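Local coordinates for protein GH5 (PDB 4YHE) that acts as a cellulase of glycoside hydrolase family 5, probably cleaving the beta-glucosidic links of cellulose and related glucans, at residues Asp25-Gly30 with Thr63-Ile68; Met141-Ile146 with Leu157-Leu162; Ala239-Asp244 with Phe293-Ala298. All coordinates share one frame; numbering follows the deposited sequence.

In the fold
From the N terminus, interaction 1 comes first: it closes a loop of 32 residues, holding helix 44-53 and strand 57-60, and joins the hairpin at 25-30 to the loop after strand 57-60. Interaction 2 closes only ten residues, bringing strand 157-160 back, antiparallel, along helix 129-149. Interaction 3 spans 48 residues, including helix 270-285, and sets barrel strands 236-242 and 291-296 side by side. The three follow in series, neither nested nor crossed. Interactions 1 and 2 touch where W64 and I68 pack on I146 and I142; interactions 2 and 3 share the eight-stranded barrel sheet and meet at E160 and A239. Interactions 1 and 3 do not touch, their nearest atoms being about 7 Å apart.

Interaction 1: Asp25-Gly30 with Thr63-Ile68; sequences DAHYDG and TWMGHI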
ATOM      1  N   ASP A  25      12.214   1.087   2.702  1.00 15.74           N
ATOM      2  CA  ASP A  25      11.954  -0.348   2.626  1.00 16.17           C
ATOM      3  C   ASP A  25      13.103  -1.171   1.997  1.00 15.92           C
ATOM      4  O   ASP A  25      13.097  -2.398   2.107  1.00 15.64           O
ATOM      5  CB  ASP A  25      10.638  -0.614   1.865  1.00 16.28           C
ATOM      6  CG  ASP A  25      10.489   0.246   0.578  1.00 17.27           C
ATOM      7  OD1 ASP A  25      10.749   1.481   0.607  1.00 18.30           O
ATOM      8  OD2 ASP A  25      10.067  -0.298  -0.451  1.00 18.36           O
ATOM      9  N   ALA A  26      14.044  -0.507   1.324  1.00 15.76           N
ATOM     10  CA  ALA A  26      15.092  -1.166   0.557  1.00 15.97           C
ATOM     11  C   ALA A  26      16.061  -1.837   1.537  1.00 16.30           C
ATOM     12  O   ALA A  26      16.359  -1.289   2.602  1.00 16.03           O
ATOM     13  CB  ALA A  26      15.845  -0.152  -0.271  1.00 16.37           C
ATOM     14  N   HIS A  27      16.550  -3.008   1.175  1.00 17.75           N
ATOM     15  CA  HIS A  27      17.424  -3.746   2.057  1.00 18.08           C
ATOM     16  C   HIS A  27      18.265  -4.735   1.278  1.00 19.53           C
ATOM     17  O   HIS A  27      17.942  -5.118   0.165  1.00 18.96           O
ATOM     18  CB  HIS A  27      16.603  -4.527   3.054  1.00 19.09           C
ATOM     19  CG  HIS A  27      15.706  -5.534   2.404  1.00 19.91           C
ATOM     20  ND1 HIS A  27      16.054  -6.860   2.281  1.00 19.63           N
ATOM     21  CD2 HIS A  27      14.500  -5.403   1.801  1.00 19.47           C
ATOM     22  CE1 HIS A  27      15.098  -7.507   1.638  1.00 20.34           C
ATOM     23  NE2 HIS A  27      14.144  -6.646   1.334  1.00 20.05           N
ATOM     24  N   TYR A  28      19.359  -5.141   1.901  1.00 20.91           N
ATOM     25  CA  TYR A  28      20.120  -6.285   1.422  1.00 21.48           C
ATOM     26  C   TYR A  28      21.017  -6.752   2.550  1.00 22.30           C
ATOM     27  O   TYR A  28      21.356  -5.982   3.466  1.00 19.49           O
ATOM     28  CB  TYR A  28      20.902  -5.973   0.146  1.00 21.53           C
ATOM     29  CG  TYR A  28      21.810  -4.765   0.212  1.00 24.03           C
ATOM     30  CD1 TYR A  28      23.102  -4.848   0.750  1.00 27.15           C
ATOM     31  CD2 TYR A  28      21.382  -3.534  -0.257  1.00 24.38           C
ATOM     32  CE1 TYR A  28      23.942  -3.744   0.808  1.00 27.40           C
ATOM     33  CE2 TYR A  28      22.201  -2.431  -0.208  1.00 26.89           C
ATOM     34  CZ  TYR A  28      23.473  -2.528   0.322  1.00 29.40           C
ATOM     35  OH  TYR A  28      24.245  -1.404   0.345  1.00 32.94           O
ATOM     36  N   ASP A  29      21.325  -8.050   2.519  1.00 26.09           N
ATOM     37  CA  ASP A  29      22.183  -8.680   3.545  1.00 28.39           C
ATOM     38  C   ASP A  29      21.648  -8.449   4.959  1.00 27.40           C
ATOM     39  O   ASP A  29      22.407  -8.408   5.915  1.00 27.19           O
ATOM     40  CB  ASP A  29      23.635  -8.178   3.417  1.00 30.12           C
ATOM     41  CG  ASP A  29      24.222  -8.431   2.029  1.00 31.57           C
ATOM     42  OD1 ASP A  29      23.829  -9.413   1.358  1.00 34.64           O
ATOM     43  OD2 ASP A  29      25.066  -7.633   1.589  1.00 35.05           O
ATOM     44  N   GLY A  30      20.329  -8.319   5.085  1.00 23.10           N
ATOM     45  CA  GLY A  30      19.685  -8.225   6.389  1.00 22.31           C
ATOM     46  C   GLY A  30      19.558  -6.851   7.014  1.00 21.54           C
ATOM     47  O   GLY A  30      19.211  -6.727   8.195  1.00 20.82           O
ATOM     48  N   THR A  63      11.352  -0.767   6.210  1.00 14.61           N
ATOM     49  CA  THR A  63      11.827  -2.118   6.572  1.00 16.29           C
ATOM     50  C   THR A  63      12.692  -1.915   7.808  1.00 17.35           C
ATOM     51  O   THR A  63      13.577  -1.049   7.793  1.00 17.88           O
ATOM     52  CB  THR A  63      12.634  -2.718   5.440  1.00 16.02           C
ATOM     53  OG1 THR A  63      11.791  -3.003   4.313  1.00 15.85           O
ATOM     54  CG2 THR A  63      13.346  -4.035   5.896  1.00 16.53           C
ATOM     55  N   TRP A  64      12.441  -2.666   8.877  1.00 19.12           N
ATOM     56  CA  TRP A  64      13.086  -2.421  10.178  1.00 18.83           C
ATOM     57  C   TRP A  64      14.302  -3.344  10.414  1.00 20.87           C
ATOM     58  O   TRP A  64      15.250  -2.997  11.100  1.00 20.03           O
ATOM     59  CB  TRP A  64      12.059  -2.480  11.306  1.00 18.73           C
ATOM     60  CG  TRP A  64      10.963  -1.460  11.138  1.00 18.32           C
ATOM     61  CD1 TRP A  64       9.808  -1.632  10.413  1.00 18.26           C
ATOM     62  CD2 TRP A  64      10.906  -0.107  11.647  1.00 18.41           C
ATOM     63  NE1 TRP A  64       9.048  -0.492  10.453  1.00 17.88           N
ATOM     64  CE2 TRP A  64       9.691   0.455  11.201  1.00 17.77           C
ATOM     65  CE3 TRP A  64      11.759   0.679  12.433  1.00 18.38           C
ATOM     66  CZ2 TRP A  64       9.302   1.753  11.523  1.00 19.38           C
ATOM     67  CZ3 TRP A  64      11.392   1.946  12.736  1.00 18.61           C
ATOM     68  CH2 TRP A  64      10.171   2.498  12.264  1.00 19.38           C
ATOM     69  N   MET A  65      14.268  -4.477   9.743  1.00 22.52           N
ATOM     70  CA  MET A  65      15.312  -5.462   9.723  1.00 24.63           C
ATOM     71  C   MET A  65      16.698  -4.818   9.614  1.00 22.93           C
ATOM     72  O   MET A  65      16.939  -4.012   8.722  1.00 21.60           O
ATOM     73  CB  MET A  65      14.994  -6.324   8.487  1.00 27.50           C
ATOM     74  CG  MET A  65      15.710  -7.621   8.350  1.00 28.44           C
ATOM     75  SD  MET A  65      15.101  -8.447   6.876  1.00 28.67           S
ATOM     76  CE  MET A  65      15.912  -7.462   5.628  1.00 31.18           C
ATOM     77  N   GLY A  66      17.597  -5.175  10.539  1.00 23.28           N
ATOM     78  CA  GLY A  66      18.952  -4.592  10.614  1.00 23.44           C
ATOM     79  C   GLY A  66      19.049  -3.478  11.663  1.00 23.89           C
ATOM     80  O   GLY A  66      20.152  -3.106  12.049  1.00 23.89           O
ATOM     81  N   HIS A  67      17.904  -2.953  12.116  1.00 20.99           N
ATOM     82  CA  HIS A  67      17.860  -1.834  13.060  1.00 21.81           C
ATOM     83  C   HIS A  67      17.168  -2.220  14.314  1.00 22.11           C
ATOM     84  O   HIS A  67      16.782  -1.364  15.075  1.00 23.01           O
ATOM     85  CB  HIS A  67      17.152  -0.618  12.443  1.00 21.77           C
ATOM     86  CG  HIS A  67      17.698  -0.247  11.114  1.00 22.66           C
ATOM     87  ND1 HIS A  67      18.912   0.386  10.967  1.00 24.21           N
ATOM     88  CD2 HIS A  67      17.245  -0.492   9.867  1.00 23.09           C
ATOM     89  CE1 HIS A  67      19.173   0.534   9.682  1.00 23.79           C
ATOM     90  NE2 HIS A  67      18.164   0.031   8.994  1.00 24.35           N
ATOM     91  N   ILE A  68      17.030  -3.525  14.535  1.00 22.91           N
ATOM     92  CA  ILE A  68      16.292  -4.047  15.656  1.00 23.27           C
ATOM     93  C   ILE A  68      17.287  -4.806  16.541  1.00 24.86           C
ATOM     94  O   ILE A  68      18.022  -5.685  16.066  1.00 24.36           O
ATOM     95  CB  ILE A  68      15.163  -5.001  15.195  1.00 22.67           C
ATOM     96  CG1 ILE A  68      14.242  -4.311  14.171  1.00 22.97           C
ATOM     97  CG2 ILE A  68      14.334  -5.445  16.391  1.00 22.86           C
ATOM     98  CD1 ILE A  68      13.298  -5.256  13.466  1.00 23.07           C
TER
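T63 grips the backbone of D25 through its hydroxyl: T63 OG1 donates to D25 O over 2.6 Å. The donor comes in from the side of the carbonyl, at a C=O...O angle of 108° and tilted out of the carbonyl plane. With OG1 beside its own backbone N (chi1 -68°), threonine turns the hydroxyl to D25 and also lets it accept from H104 N, so one small group ties two chain segments together. T63 OG1 lies 3.6 Å from D25 CB as well, and this end of the contact is close-packed and buried. The D25 carboxylate turns back to the amides of N22 and Q23.

Next along, M65 meets H27. Its chain runs extended and then bends at the sulfur (chi3 75°), which carries the methyl M65 CE to 3.4 Å from H27 ND1, approaching the ring obliquely. The sulfur, M65 SD, stays farther off, 5.4 Å from the centroid of the H27 ring. A long, flexible apolar chain suits this place, while H27 ND1 finds its polar partner in S114 OG.

Toward solvent the contact relies on backbone. G30 O rests 3.2 Å from G66 CA and 3.6 Å from M65 CG, and its approach to G66 N is too bent for a hydrogen bond. G66 is the third residue of a type II turn from W64 to H67, closed by H67 N to W64 O at 2.8 Å; its positive phi and the nearness of G30 O both suit a residue without a side chain. G66 is exposed and G30 partly so.

Behind the turn the fold closes in: W64 packs on L81 and V84 of helix 78-93 and on I146 of helix 129-149, I68 reaches I142 of that same helix, and M65 pairs by backbone with S32 of strand 31-32.

Interaction 2: Met141-Ile146 with Leu157-Leu162; sequences MIWLQI and LVFETL
W143 reaches from helix 129-149 across to strand 157-160 and the turn that follows, with both indole polarity and indole bulk in use. W143 NE1 donates to T161 O over 3.0 Å, bent to 150° at the hydrogen; the acceptor lies in the indole plane, and the N-H arrives in the carbonyl plane on a lone pair. On the same rim of the ring, W143 CZ2 comes within 3.2 Å of E160 O. The six-membered ring meanwhile leans over F159, W143 CZ3 lying 3.5 Å from F159 CG with the planes inclined at 33°, neither stacked nor edge-to-face. A phenylalanine in place of W143 would probably leave T161 O without its indole donor and open a gap beside F159.

One helical turn on, I146 sets its CD1 over a face of the W143 ring, while I146 CG2, anti to the backbone N, touches F159 CZ at 4.0 Å. A beta-branched residue suits this place because its two arms serve two rings. F159 is also in cation-pi contact with R207.

Helix and strand run antiparallel, and the axes of these short segments approach to 11.4 Å. The chemistry is that of an apolar interlayer with one directional bond: the rings fill the space between the layers, and the hydrogen bond just beyond the strand, with I146 and F159 packed against the ring, probably helps fix the rotation of the indole.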
ATOM      1  N   MET A 141       6.845  -5.253  20.730  1.00 22.17           N
ATOM      2  CA  MET A 141       7.921  -4.319  21.107  1.00 25.55           C
ATOM      3  C   MET A 141       8.179  -3.243  20.041  1.00 25.17           C
ATOM      4  O   MET A 141       8.436  -2.063  20.359  1.00 25.05           O
ATOM      5  CB  MET A 141       9.203  -5.112  21.388  1.00 27.20           C
ATOM      6  CG  MET A 141       9.105  -6.012  22.622  1.00 30.19           C
ATOM      7  SD  MET A 141       8.718  -5.103  24.148  1.00 34.70           S
ATOM      8  CE  MET A 141       6.942  -5.070  24.279  1.00 38.08           C
ATOM      9  N   ILE A 142       8.085  -3.642  18.771  1.00 22.79           N
ATOM     10  CA  ILE A 142       8.318  -2.718  17.697  1.00 22.60           C
ATOM     11  C   ILE A 142       7.222  -1.674  17.622  1.00 21.10           C
ATOM     12  O   ILE A 142       7.505  -0.460  17.632  1.00 21.20           O
ATOM     13  CB  ILE A 142       8.513  -3.437  16.340  1.00 23.33           C
ATOM     14  CG1 ILE A 142       9.841  -4.187  16.356  1.00 24.91           C
ATOM     15  CG2 ILE A 142       8.483  -2.416  15.200  1.00 24.10           C
ATOM     16  CD1 ILE A 142      10.091  -4.988  15.104  1.00 25.18           C
ATOM     17  N   TRP A 143       5.972  -2.112  17.575  1.00 20.56           N
ATOM     18  CA  TRP A 143       4.875  -1.167  17.503  1.00 19.26           C
ATOM     19  C   TRP A 143       4.747  -0.278  18.758  1.00 21.14           C
ATOM     20  O   TRP A 143       4.340   0.880  18.669  1.00 19.61           O
ATOM     21  CB  TRP A 143       3.549  -1.872  17.138  1.00 20.00           C
ATOM     22  CG  TRP A 143       3.391  -1.996  15.648  1.00 19.08           C
ATOM     23  CD1 TRP A 143       3.311  -3.150  14.911  1.00 17.81           C
ATOM     24  CD2 TRP A 143       3.319  -0.922  14.711  1.00 18.29           C
ATOM     25  NE1 TRP A 143       3.148  -2.863  13.604  1.00 18.26           N
ATOM     26  CE2 TRP A 143       3.190  -1.504  13.428  1.00 18.28           C
ATOM     27  CE3 TRP A 143       3.378   0.472  14.823  1.00 18.73           C
ATOM     28  CZ2 TRP A 143       3.129  -0.745  12.260  1.00 18.71           C
ATOM     29  CZ3 TRP A 143       3.272   1.241  13.658  1.00 18.96           C
ATOM     30  CH2 TRP A 143       3.154   0.625  12.384  1.00 18.51           C
ATOM     31  N   LEU A 144       5.099  -0.814  19.916  1.00 22.38           N
ATOM     32  CA  LEU A 144       5.131   0.008  21.122  1.00 25.07           C
ATOM     33  C   LEU A 144       6.111   1.175  20.964  1.00 24.25           C
ATOM     34  O   LEU A 144       5.772   2.305  21.286  1.00 25.24           O
ATOM     35  CB  LEU A 144       5.536  -0.836  22.323  1.00 27.00           C
ATOM     36  CG  LEU A 144       4.439  -1.579  23.073  1.00 29.83           C
ATOM     37  CD1 LEU A 144       5.081  -2.437  24.163  1.00 30.98           C
ATOM     38  CD2 LEU A 144       3.433  -0.602  23.686  1.00 28.38           C
ATOM     39  N   GLN A 145       7.307   0.893  20.446  1.00 24.49           N
ATOM     40  CA  GLN A 145       8.337   1.926  20.269  1.00 23.51           C
ATOM     41  C   GLN A 145       7.923   2.956  19.252  1.00 23.57           C
ATOM     42  O   GLN A 145       8.078   4.171  19.474  1.00 21.47           O
ATOM     43  CB  GLN A 145       9.666   1.291  19.863  1.00 24.03           C
ATOM     44  CG  GLN A 145      10.329   0.529  20.986  1.00 24.95           C
ATOM     45  CD  GLN A 145      11.531  -0.251  20.531  1.00 25.50           C
ATOM     46  OE1 GLN A 145      12.620   0.312  20.356  1.00 27.10           O
ATOM     47  NE2 GLN A 145      11.359  -1.553  20.341  1.00 26.74           N
ATOM     48  N   ILE A 146       7.384   2.473  18.122  1.00 21.23           N
ATOM     49  CA  ILE A 146       6.933   3.345  17.088  1.00 20.67           C
ATOM     50  C   ILE A 146       5.846   4.253  17.611  1.00 20.17           C
ATOM     51  O   ILE A 146       5.889   5.452  17.388  1.00 20.65           O
ATOM     52  CB  ILE A 146       6.424   2.585  15.835  1.00 20.00           C
ATOM     53  CG1 ILE A 146       7.583   1.860  15.158  1.00 21.03           C
ATOM     54  CG2 ILE A 146       5.758   3.540  14.870  1.00 19.68           C
ATOM     55  CD1 ILE A 146       7.180   0.846  14.104  1.00 20.01           C
ATOM     56  N   LEU A 157      -1.440  11.081  10.857  1.00 18.57           N
ATOM     57  CA  LEU A 157      -0.463   9.972  10.822  1.00 18.39           C
ATOM     58  C   LEU A 157      -1.188   8.633  11.055  1.00 18.40           C
ATOM     59  O   LEU A 157      -1.782   8.421  12.107  1.00 20.22           O
ATOM     60  CB  LEU A 157       0.631  10.168  11.872  1.00 18.16           C
ATOM     61  CG  LEU A 157       1.693   9.059  12.007  1.00 18.89           C
ATOM     62  CD1 LEU A 157       2.405   8.860  10.677  1.00 18.70           C
ATOM     63  CD2 LEU A 157       2.691   9.357  13.101  1.00 19.35           C
ATOM     64  N   VAL A 158      -1.127   7.754  10.048  1.00 18.35           N
ATOM     65  CA  VAL A 158      -1.764   6.434  10.046  1.00 16.46           C
ATOM     66  C   VAL A 158      -0.691   5.363  10.209  1.00 15.89           C
ATOM     67  O   VAL A 158       0.378   5.462   9.605  1.00 15.50           O
ATOM     68  CB  VAL A 158      -2.488   6.182   8.703  1.00 17.28           C
ATOM     69  CG1 VAL A 158      -3.085   4.774   8.631  1.00 17.57           C
ATOM     70  CG2 VAL A 158      -3.562   7.228   8.409  1.00 17.41           C
ATOM     71  N   PHE A 159      -0.951   4.376  11.050  1.00 15.52           N
ATOM     72  CA  PHE A 159      -0.078   3.221  11.155  1.00 16.71           C
ATOM     73  C   PHE A 159      -0.711   2.066  10.373  1.00 16.75           C
ATOM     74  O   PHE A 159      -1.892   1.752  10.581  1.00 17.75           O
ATOM     75  CB  PHE A 159       0.098   2.753  12.599  1.00 17.99           C
ATOM     76  CG  PHE A 159       0.853   3.700  13.492  1.00 18.78           C
ATOM     77  CD1 PHE A 159       1.556   4.775  12.998  1.00 18.91           C
ATOM     78  CD2 PHE A 159       0.874   3.472  14.857  1.00 19.77           C
ATOM     79  CE1 PHE A 159       2.237   5.620  13.851  1.00 19.52           C
ATOM     80  CE2 PHE A 159       1.561   4.306  15.728  1.00 20.43           C
ATOM     81  CZ  PHE A 159       2.245   5.384  15.220  1.00 21.40           C
ATOM     82  N   GLU A 160       0.076   1.429   9.508  1.00 15.41           N
ATOM     83  CA  GLU A 160      -0.337   0.230   8.799  1.00 15.18           C
ATOM     84  C   GLU A 160       0.465  -0.934   9.389  1.00 15.24           C
ATOM     85  O   GLU A 160       1.693  -0.892   9.394  1.00 15.99           O
ATOM     86  CB  GLU A 160      -0.084   0.417   7.323  1.00 15.34           C
ATOM     87  CG  GLU A 160      -0.348  -0.790   6.442  1.00 15.79           C
ATOM     88  CD  GLU A 160       0.101  -0.509   5.020  1.00 16.45           C
ATOM     89  OE1 GLU A 160      -0.566   0.291   4.296  1.00 16.41           O
ATOM     90  OE2 GLU A 160       1.160  -1.066   4.656  1.00 17.84           O
ATOM     91  N   THR A 161      -0.235  -1.936   9.912  1.00 14.96           N
ATOM     92  CA  THR A 161       0.373  -2.913  10.812  1.00 15.88           C
ATOM     93  C   THR A 161       1.491  -3.735  10.197  1.00 17.41           C
ATOM     94  O   THR A 161       2.500  -4.015  10.868  1.00 19.42           O
ATOM     95  CB  THR A 161      -0.665  -3.898  11.386  1.00 16.49           C
ATOM     96  OG1 THR A 161      -1.434  -4.499  10.341  1.00 17.10           O
ATOM     97  CG2 THR A 161      -1.599  -3.183  12.314  1.00 16.71           C
ATOM     98  N   LEU A 162       1.252  -4.172   8.966  1.00 16.24           N
ATOM     99  CA  LEU A 162       2.073  -5.125   8.235  1.00 18.88           C
ATOM    100  C   LEU A 162       1.889  -4.824   6.755  1.00 17.32           C
ATOM    101  O   LEU A 162       0.988  -4.072   6.385  1.00 17.09           O
ATOM    102  CB  LEU A 162       1.580  -6.548   8.473  1.00 20.36           C
ATOM    103  CG  LEU A 162       1.441  -6.979   9.925  1.00 21.25           C
ATOM    104  CD1 LEU A 162       0.700  -8.301  10.010  1.00 23.09           C
ATOM    105  CD2 LEU A 162       2.833  -7.139  10.492  1.00 23.67           C
TER

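Interaction 3: Ala239-Asp244 with Phe293-Ala298; sequences AVHSYD and FGEFGA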
ATOM      1  N   ALA A 239      -6.508  -2.294   4.397  1.00 14.85           N
ATOM      2  CA  ALA A 239      -5.486  -2.030   3.383  1.00 14.87           C
ATOM      3  C   ALA A 239      -5.484  -3.158   2.381  1.00 14.29           C
ATOM      4  O   ALA A 239      -5.416  -4.330   2.770  1.00 15.34           O
ATOM      5  CB  ALA A 239      -4.123  -1.965   4.041  1.00 15.21           C
ATOM      6  N   VAL A 240      -5.444  -2.810   1.103  1.00 14.34           N
ATOM      7  CA  VAL A 240      -5.291  -3.790   0.027  1.00 13.67           C
ATOM      8  C   VAL A 240      -4.296  -3.276  -1.022  1.00 14.36           C
ATOM      9  O   VAL A 240      -4.000  -2.059  -1.090  1.00 14.24           O
ATOM     10  CB  VAL A 240      -6.654  -4.124  -0.641  1.00 13.95           C
ATOM     11  CG1 VAL A 240      -7.545  -4.953   0.267  1.00 14.31           C
ATOM     12  CG2 VAL A 240      -7.416  -2.869  -1.025  1.00 14.47           C
ATOM     13  N   HIS A 241      -3.795  -4.196  -1.854  1.00 14.21           N
ATOM     14  CA  HIS A 241      -2.937  -3.815  -2.974  1.00 14.56           C
ATOM     15  C   HIS A 241      -3.540  -4.350  -4.259  1.00 15.63           C
ATOM     16  O   HIS A 241      -4.125  -5.434  -4.275  1.00 14.72           O
ATOM     17  CB  HIS A 241      -1.507  -4.357  -2.850  1.00 14.71           C
ATOM     18  CG  HIS A 241      -0.750  -3.827  -1.679  1.00 14.29           C
ATOM     19  ND1 HIS A 241       0.505  -4.279  -1.352  1.00 14.91           N
ATOM     20  CD2 HIS A 241      -1.084  -2.934  -0.725  1.00 14.93           C
ATOM     21  CE1 HIS A 241       0.925  -3.661  -0.265  1.00 15.24           C
ATOM     22  NE2 HIS A 241      -0.026  -2.837   0.137  1.00 15.13           N
ATOM     23  N   SER A 242      -3.407  -3.582  -5.339  1.00 14.68           N
ATOM     24  CA  SER A 242      -3.715  -4.117  -6.675  1.00 15.16           C
ATOM     25  C   SER A 242      -2.808  -3.665  -7.795  1.00 15.09           C
ATOM     26  O   SER A 242      -2.667  -2.459  -8.084  1.00 13.81           O
ATOM     27  CB  SER A 242      -5.173  -3.851  -7.079  1.00 15.49           C
ATOM     28  OG  SER A 242      -5.427  -4.400  -8.365  1.00 16.30           O
ATOM     29  N   TYR A 243      -2.213  -4.666  -8.441  1.00 14.17           N
ATOM     30  CA  TYR A 243      -1.521  -4.518  -9.729  1.00 14.38           C
ATOM     31  C   TYR A 243      -2.238  -5.371 -10.817  1.00 15.74           C
ATOM     32  O   TYR A 243      -1.613  -5.959 -11.716  1.00 16.28           O
ATOM     33  CB  TYR A 243      -0.065  -4.903  -9.588  1.00 14.15           C
ATOM     34  CG  TYR A 243       0.683  -4.107  -8.558  1.00 13.88           C
ATOM     35  CD1 TYR A 243       1.316  -2.922  -8.900  1.00 14.04           C
ATOM     36  CD2 TYR A 243       0.754  -4.529  -7.226  1.00 14.31           C
ATOM     37  CE1 TYR A 243       2.026  -2.176  -7.964  1.00 14.63           C
ATOM     38  CE2 TYR A 243       1.462  -3.791  -6.283  1.00 14.47           C
ATOM     39  CZ  TYR A 243       2.070  -2.607  -6.656  1.00 13.52           C
ATOM     40  OH  TYR A 243       2.797  -1.885  -5.765  1.00 14.63           O
ATOM     41  N   ASP A 244      -3.565  -5.366 -10.760  1.00 16.14           N
ATOM     42  CA  ASP A 244      -4.396  -6.247 -11.581  1.00 16.80           C
ATOM     43  C   ASP A 244      -4.770  -5.614 -12.920  1.00 16.75           C
ATOM     44  O   ASP A 244      -5.065  -4.405 -12.958  1.00 17.98           O
ATOM     45  CB  ASP A 244      -5.698  -6.600 -10.840  1.00 18.00           C
ATOM     46  CG  ASP A 244      -5.470  -7.358  -9.533  1.00 20.84           C
ATOM     47  OD1 ASP A 244      -4.695  -8.322  -9.523  1.00 22.92           O
ATOM     48  OD2 ASP A 244      -6.066  -6.966  -8.494  1.00 21.53           O
ATOM     49  N   PHE A 293      -6.270   1.418  -1.009  1.00 14.66           N
ATOM     50  CA  PHE A 293      -5.195   0.758  -1.713  1.00 14.52           C
ATOM     51  C   PHE A 293      -3.869   1.349  -1.222  1.00 13.81           C
ATOM     52  O   PHE A 293      -3.476   2.438  -1.620  1.00 14.22           O
ATOM     53  CB  PHE A 293      -5.384   0.812  -3.236  1.00 14.67           C
ATOM     54  CG  PHE A 293      -6.444  -0.137  -3.737  1.00 14.62           C
ATOM     55  CD1 PHE A 293      -7.771   0.266  -3.803  1.00 14.64           C
ATOM     56  CD2 PHE A 293      -6.121  -1.450  -4.099  1.00 14.83           C
ATOM     57  CE1 PHE A 293      -8.756  -0.612  -4.235  1.00 15.31           C
ATOM     58  CE2 PHE A 293      -7.103  -2.354  -4.488  1.00 14.77           C
ATOM     59  CZ  PHE A 293      -8.439  -1.932  -4.557  1.00 14.92           C
ATOM     60  N   GLY A 294      -3.175   0.590  -0.363  1.00 13.04           N
ATOM     61  CA  GLY A 294      -1.822   0.925   0.050  1.00 13.06           C
ATOM     62  C   GLY A 294      -0.865   1.034  -1.123  1.00 12.52           C
ATOM     63  O   GLY A 294       0.078   1.814  -1.085  1.00 12.15           O
ATOM     64  N   GLU A 295      -1.107   0.213  -2.140  1.00 11.73           N
ATOM     65  CA  GLU A 295      -0.376   0.221  -3.394  1.00 12.44           C
ATOM     66  C   GLU A 295      -1.267  -0.087  -4.545  1.00 12.42           C
ATOM     67  O   GLU A 295      -2.082  -1.021  -4.469  1.00 12.48           O
ATOM     68  CB  GLU A 295       0.723  -0.850  -3.393  1.00 12.22           C
ATOM     69  CG  GLU A 295       1.747  -0.666  -2.323  1.00 12.90           C
ATOM     70  CD  GLU A 295       2.787  -1.797  -2.258  1.00 13.62           C
ATOM     71  OE1 GLU A 295       2.972  -2.504  -3.260  1.00 13.88           O
ATOM     72  OE2 GLU A 295       3.397  -1.929  -1.193  1.00 13.53           O
ATOM     73  N   PHE A 296      -1.152   0.700  -5.617  1.00 13.21           N
ATOM     74  CA  PHE A 296      -1.663   0.296  -6.920  1.00 13.41           C
ATOM     75  C   PHE A 296      -0.759   0.843  -7.980  1.00 13.61           C
ATOM     76  O   PHE A 296       0.025   1.754  -7.744  1.00 13.41           O
ATOM     77  CB  PHE A 296      -3.137   0.733  -7.165  1.00 13.63           C
ATOM     78  CG  PHE A 296      -3.269   2.182  -7.581  1.00 13.48           C
ATOM     79  CD1 PHE A 296      -3.120   3.188  -6.638  1.00 13.58           C
ATOM     80  CD2 PHE A 296      -3.475   2.527  -8.904  1.00 14.28           C
ATOM     81  CE1 PHE A 296      -3.223   4.538  -6.998  1.00 13.74           C
ATOM     82  CE2 PHE A 296      -3.588   3.879  -9.291  1.00 14.43           C
ATOM     83  CZ  PHE A 296      -3.451   4.885  -8.326  1.00 14.73           C
ATOM     84  N   GLY A 297      -0.873   0.297  -9.167  1.00 13.50           N
ATOM     85  CA  GLY A 297      -0.223   0.906 -10.300  1.00 13.67           C
ATOM     86  C   GLY A 297      -0.101  -0.002 -11.485  1.00 13.60           C
ATOM     87  O   GLY A 297      -0.534  -1.163 -11.456  1.00 14.60           O
ATOM     88  N   ALA A 298       0.497   0.563 -12.518  1.00 13.14           N
ATOM     89  CA  ALA A 298       0.829  -0.109 -13.760  1.00 13.52           C
ATOM     90  C   ALA A 298       2.102   0.536 -14.275  1.00 13.95           C
ATOM     91  O   ALA A 298       2.250   1.793 -14.265  1.00 14.03           O
ATOM     92  CB  ALA A 298      -0.286   0.048 -14.791  1.00 13.30           C
TER
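E295 lies flat over H241: its carboxylate and the imidazole are stacked, 23° between their planes, with E295 CD 3.2 Å above the H241 ring toward its rim. E295 CG also sits over that face, a CH-pi contact 3.7 Å from the H241 ring centroid. Y243 is turned quite differently, its ring at 71° to the carboxylate, and Y243 OH donates to E295 OE1 over 2.6 Å on the anti side. With CG beside its backbone N (chi1 -61°) and the chain extended beyond, E295 reaches both rings; E295 OE2 forms a salt bridge with R59, and H241 ND1 bonds to E164.

V240, S242 and F293 point to the other face of the sheet, where S242 and F293 pack on M276 of helix 270-285. V240 CG2 stands over the F293 ring, 3.6 Å from its centroid, and S242 CB touches F293 CE2 at 3.6 Å, suitably small beside the ring. Between the two faces S242 N donates to E295 O over 3.0 Å, joining the parallel strands.

Family 5 enzymes are TIM barrels with their two catalytic glutamates at the ends of strands 4 and 7, and the place of E295, on the seventh strand, is consistent with that site.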